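Local coordinates for protein arabinofuranosidase (Bifidobacterium longum, PDB 2Y2W) that cleaves terminal alpha-(1->5)-arabinofuranosyl bonds in arabinans and also acts on wheat arabinoxylan, as a family 51 glycoside hydrolase, at residues Ala45-Val59 with Ala441-Pro453. Residues are numbered along the deposited sequence; the frame is centred on the assembly and turned at random.
Sequences ASIALNADATPVADV and ARGQAYAPAISSP
Pro-55 and Tyr-446 lie side by side, pointing the same way, and CB of the proline sits over one face of the ring as a CH-pi contact, 3.7 Å from its centroid and 18° off the normal. Ala-53 CB meets the ring edge, close to its plane, 3.5 Å from Tyr-446 CE1, while Leu-49 crosses the tyrosine at about a right angle and rests CD1 on Tyr-446 CB. With CG placed anti to the carbonyl carbon (chi1 -74°), the ring of Tyr-446 reaches into the loop that joins strand 45-48 to residues 57-58. Replacing this tyrosine with alanine is likely to leave Pro-55 CB without the ring face it packs on and Ala-53 CB without the edge it meets, opening a gap beside the loop. The pairing shows how an N-terminal strand can be built into the jelly-roll beta sandwich of a family 51 enzyme before the chain enters its (beta/alpha)8 barrel: strand 45-48 runs antiparallel to 449-451 and parallel to strand 492-497, whereas the first barrel strand follows at 65-67. Along the strands, Ile-47 and Ile-450 point the same way, CD1 of the former 3.8 Å from CG1 of the latter; Ile-47 CG2 touches Pro-448 CG. Ser-46 and Ser-451 exchange two backbone hydrogen bonds, as do Ala-48 and Ala-449. Past the loop, Val-56 N donates to Ala-445 O (2.6 Å) and Val-59 N to Gly-443 O.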
loop_
_atom_site.group_PDB
_atom_site.type_symbol
_atom_site.label_atom_id
_atom_site.label_comp_id
_atom_site.label_asym_id
_atom_site.label_seq_id
_atom_site.Cartn_x
_atom_site.Cartn_y
_atom_site.Cartn_z
ATOM N N ALA D 45 3.025 28.742 -51.675
ATOM C CA ALA D 45 2.315 28.468 -50.425
ATOM C C ALA D 45 1.545 29.689 -49.918
ATOM O O ALA D 45 1.923 30.832 -50.192
ATOM C CB ALA D 45 3.285 27.966 -49.363
ATOM N N SER D 46 0.465 29.442 -49.178
ATOM C CA SER D 46 -0.379 30.523 -48.668
ATOM C C SER D 46 -0.763 30.360 -47.198
ATOM O O SER D 46 -1.428 29.390 -46.817
ATOM C CB SER D 46 -1.634 30.685 -49.531
ATOM O OG SER D 46 -1.307 31.199 -50.811
ATOM N N ILE D 47 -0.328 31.321 -46.386
ATOM C CA ILE D 47 -0.749 31.432 -44.992
ATOM C C ILE D 47 -1.679 32.638 -44.878
ATOM O O ILE D 47 -1.244 33.784 -45.028
ATOM C CB ILE D 47 0.460 31.597 -44.025
ATOM C CG1 ILE D 47 1.497 30.476 -44.220
ATOM C CG2 ILE D 47 -0.007 31.700 -42.567
ATOM C CD1 ILE D 47 1.027 29.071 -43.856
ATOM N N ALA D 48 -2.958 32.372 -44.628
ATOM C CA ALA D 48 -3.966 33.428 -44.572
ATOM C C ALA D 48 -5.088 33.126 -43.581
ATOM O O ALA D 48 -5.431 31.965 -43.356
ATOM C CB ALA D 48 -4.540 33.686 -45.964
ATOM N N LEU D 49 -5.647 34.180 -42.990
ATOM C CA LEU D 49 -6.816 34.057 -42.121
ATOM C C LEU D 49 -8.089 34.228 -42.945
ATOM O O LEU D 49 -8.188 35.149 -43.759
ATOM C CB LEU D 49 -6.770 35.089 -40.984
ATOM C CG LEU D 49 -5.917 34.855 -39.724
ATOM C CD1 LEU D 49 -6.288 33.549 -39.019
ATOM C CD2 LEU D 49 -4.416 34.910 -40.010
ATOM N N ASN D 50 -9.059 33.341 -42.722
ATOM C CA ASN D 50 -10.291 33.301 -43.519
ATOM C C ASN D 50 -11.269 34.456 -43.283
ATOM O O ASN D 50 -12.462 34.232 -43.044
ATOM C CB ASN D 50 -11.001 31.948 -43.354
ATOM C CG ASN D 50 -10.591 30.934 -44.413
ATOM O OD1 ASN D 50 -9.472 30.967 -44.933
ATOM N ND2 ASN D 50 -11.502 30.021 -44.737
ATOM N N ALA D 51 -10.750 35.684 -43.367
ATOM C CA ALA D 51 -11.532 36.929 -43.263
ATOM C C ALA D 51 -12.302 37.114 -41.951
ATOM O O ALA D 51 -12.319 38.210 -41.391
ATOM C CB ALA D 51 -12.466 37.092 -44.472
ATOM N N ASP D 52 -12.938 36.045 -41.476
ATOM C CA ASP D 52 -13.766 36.100 -40.275
ATOM C C ASP D 52 -13.453 34.973 -39.280
ATOM O O ASP D 52 -14.054 33.893 -39.323
ATOM C CB ASP D 52 -15.254 36.114 -40.650
ATOM C CG ASP D 52 -15.653 37.365 -41.426
ATOM O OD1 ASP D 52 -15.307 38.485 -40.987
ATOM O OD2 ASP D 52 -16.322 37.223 -42.473
ATOM N N ALA D 53 -12.493 35.245 -38.399
ATOM C CA ALA D 53 -12.131 34.353 -37.299
ATOM C C ALA D 53 -12.339 35.122 -35.986
ATOM O O ALA D 53 -12.086 36.330 -35.969
ATOM C CB ALA D 53 -10.694 33.901 -37.452
ATOM N N THR D 54 -12.777 34.504 -34.877
ATOM C CA THR D 54 -12.904 33.047 -34.568
ATOM C C THR D 54 -11.568 32.338 -34.280
ATOM O O THR D 54 -11.061 31.579 -35.112
ATOM C CB THR D 54 -13.857 32.216 -35.501
ATOM O OG1 THR D 54 -13.194 31.865 -36.722
ATOM C CG2 THR D 54 -15.169 32.968 -35.784
ATOM N N PRO D 55 -11.006 32.581 -33.078
ATOM C CA PRO D 55 -9.711 32.041 -32.671
ATOM C C PRO D 55 -9.809 30.654 -32.049
ATOM O O PRO D 55 -10.912 30.143 -31.825
ATOM C CB PRO D 55 -9.227 33.051 -31.616
ATOM C CG PRO D 55 -10.416 33.946 -31.303
ATOM C CD PRO D 55 -11.609 33.378 -31.997
ATOM N N VAL D 56 -8.652 30.056 -31.782
ATOM C CA VAL D 56 -8.574 28.795 -31.052
ATOM C C VAL D 56 -8.900 29.055 -29.576
ATOM O O VAL D 56 -9.832 28.461 -29.025
ATOM C CB VAL D 56 -7.177 28.129 -31.196
ATOM C CG1 VAL D 56 -7.142 26.783 -30.487
ATOM C CG2 VAL D 56 -6.803 27.962 -32.668
ATOM N N ALA D 57 -8.138 29.962 -28.961
ATOM C CA ALA D 57 -8.270 30.306 -27.544
ATOM C C ALA D 57 -7.355 31.470 -27.179
ATOM O O ALA D 57 -6.485 31.856 -27.962
ATOM C CB ALA D 57 -7.931 29.105 -26.677
ATOM N N ASP D 58 -7.563 32.029 -25.987
ATOM C CA ASP D 58 -6.596 32.940 -25.386
ATOM C C ASP D 58 -5.374 32.125 -24.973
ATOM O O ASP D 58 -5.514 31.047 -24.390
ATOM C CB ASP D 58 -7.197 33.655 -24.170
ATOM C CG ASP D 58 -7.579 32.696 -23.049
ATOM O OD1 ASP D 58 -8.297 31.709 -23.318
ATOM O OD2 ASP D 58 -7.158 32.933 -21.896
ATOM N N VAL D 59 -4.183 32.622 -25.294
ATOM C CA VAL D 59 -2.957 31.881 -25.008
ATOM C C VAL D 59 -2.663 31.827 -23.504
ATOM O O VAL D 59 -2.496 32.871 -22.865
ATOM C CB VAL D 59 -1.734 32.413 -25.816
ATOM C CG1 VAL D 59 -1.598 33.925 -25.686
ATOM C CG2 VAL D 59 -0.446 31.706 -25.389
ATOM N N ALA D 441 3.950 35.744 -28.124
ATOM C CA ALA D 441 2.678 35.070 -28.369
ATOM C C ALA D 441 1.663 35.448 -27.293
ATOM O O ALA D 441 1.505 34.746 -26.292
ATOM C CB ALA D 441 2.864 33.558 -28.444
ATOM N N ARG D 442 0.988 36.574 -27.510
ATOM C CA ARG D 442 0.026 37.113 -26.552
ATOM C C ARG D 442 -1.372 37.232 -27.154
ATOM O O ARG D 442 -1.534 37.239 -28.377
ATOM C CB ARG D 442 0.487 38.481 -26.037
ATOM C CG ARG D 442 1.778 38.469 -25.220
ATOM C CD ARG D 442 1.601 37.776 -23.870
ATOM N NE ARG D 442 2.580 38.236 -22.883
ATOM C CZ ARG D 442 3.810 37.745 -22.745
ATOM N NH1 ARG D 442 4.243 36.769 -23.532
ATOM N NH2 ARG D 442 4.614 38.240 -21.812
ATOM N N GLY D 443 -2.374 37.323 -26.281
ATOM C CA GLY D 443 -3.757 37.537 -26.696
ATOM C C GLY D 443 -4.467 36.265 -27.111
ATOM O O GLY D 443 -4.604 35.333 -26.317
ATOM N N GLN D 444 -4.922 36.237 -28.363
ATOM C CA GLN D 444 -5.659 35.099 -28.911
ATOM C C GLN D 444 -4.810 34.319 -29.917
ATOM O O GLN D 444 -3.968 34.894 -30.611
ATOM C CB GLN D 444 -6.956 35.569 -29.578
ATOM C CG GLN D 444 -7.991 36.175 -28.629
ATOM C CD GLN D 444 -8.903 35.140 -27.981
ATOM O OE1 GLN D 444 -8.858 33.951 -28.306
ATOM N NE2 GLN D 444 -9.744 35.595 -27.059
ATOM N N ALA D 445 -5.044 33.010 -29.988
ATOM C CA ALA D 445 -4.337 32.138 -30.923
ATOM C C ALA D 445 -5.227 31.779 -32.108
ATOM O O ALA D 445 -6.364 31.338 -31.932
ATOM C CB ALA D 445 -3.846 30.880 -30.217
ATOM N N TYR D 446 -4.699 31.977 -33.311
ATOM C CA TYR D 446 -5.439 31.718 -34.543
ATOM C C TYR D 446 -4.752 30.646 -35.382
ATOM O O TYR D 446 -3.525 30.641 -35.512
ATOM C CB TYR D 446 -5.579 33.003 -35.364
ATOM C CG TYR D 446 -6.582 33.995 -34.817
ATOM C CD1 TYR D 446 -7.929 33.913 -35.167
ATOM C CD2 TYR D 446 -6.185 35.024 -33.963
ATOM C CE1 TYR D 446 -8.859 34.826 -34.674
ATOM C CE2 TYR D 446 -7.109 35.944 -33.463
ATOM C CZ TYR D 446 -8.445 35.834 -33.823
ATOM O OH TYR D 446 -9.370 36.731 -33.338
ATOM N N ALA D 447 -5.551 29.744 -35.945
ATOM C CA ALA D 447 -5.045 28.713 -36.847
ATOM C C ALA D 447 -5.348 29.091 -38.299
ATOM O O ALA D 447 -6.461 28.865 -38.782
ATOM C CB ALA D 447 -5.645 27.351 -36.497
ATOM N N PRO D 448 -4.355 29.671 -39.002
ATOM C CA PRO D 448 -4.595 30.201 -40.344
ATOM C C PRO D 448 -4.784 29.101 -41.383
ATOM O O PRO D 448 -4.324 27.973 -41.183
ATOM C CB PRO D 448 -3.320 30.994 -40.639
ATOM C CG PRO D 448 -2.265 30.313 -39.848
ATOM C CD PRO D 448 -2.932 29.759 -38.620
ATOM N N ALA D 449 -5.471 29.433 -42.473
ATOM C CA ALA D 449 -5.604 28.527 -43.606
ATOM C C ALA D 449 -4.238 28.325 -44.252
ATOM O O ALA D 449 -3.552 29.291 -44.601
ATOM C CB ALA D 449 -6.607 29.069 -44.614
ATOM N N ILE D 450 -3.843 27.061 -44.379
ATOM C CA ILE D 450 -2.537 26.703 -44.927
ATOM C C ILE D 450 -2.692 25.915 -46.229
ATOM O O ILE D 450 -3.471 24.960 -46.301
ATOM C CB ILE D 450 -1.687 25.896 -43.907
ATOM C CG1 ILE D 450 -1.568 26.655 -42.578
ATOM C CG2 ILE D 450 -0.298 25.589 -44.477
ATOM C CD1 ILE D 450 -1.181 25.787 -41.389
ATOM N N SER D 451 -1.953 26.340 -47.250
ATOM C CA SER D 451 -1.885 25.631 -48.524
ATOM C C SER D 451 -0.427 25.494 -48.950
ATOM O O SER D 451 0.182 26.455 -49.421
ATOM C CB SER D 451 -2.695 26.365 -49.596
ATOM O OG SER D 451 -4.049 26.513 -49.204
ATOM N N SER D 452 0.128 24.301 -48.768
ATOM C CA SER D 452 1.529 24.037 -49.086
ATOM C C SER D 452 1.693 22.692 -49.789
ATOM O O SER D 452 0.883 21.784 -49.581
ATOM C CB SER D 452 2.385 24.074 -47.813
ATOM O OG SER D 452 2.177 22.923 -47.010
ATOM N N PRO D 453 2.737 22.559 -50.630
ATOM C CA PRO D 453 3.052 21.269 -51.244
ATOM C C PRO D 453 3.427 20.221 -50.197
ATOM O O PRO D 453 4.291 20.469 -49.351
ATOM C CB PRO D 453 4.255 21.587 -52.147
ATOM C CG PRO D 453 4.779 22.896 -51.666
ATOM C CD PRO D 453 3.595 23.637 -51.155
#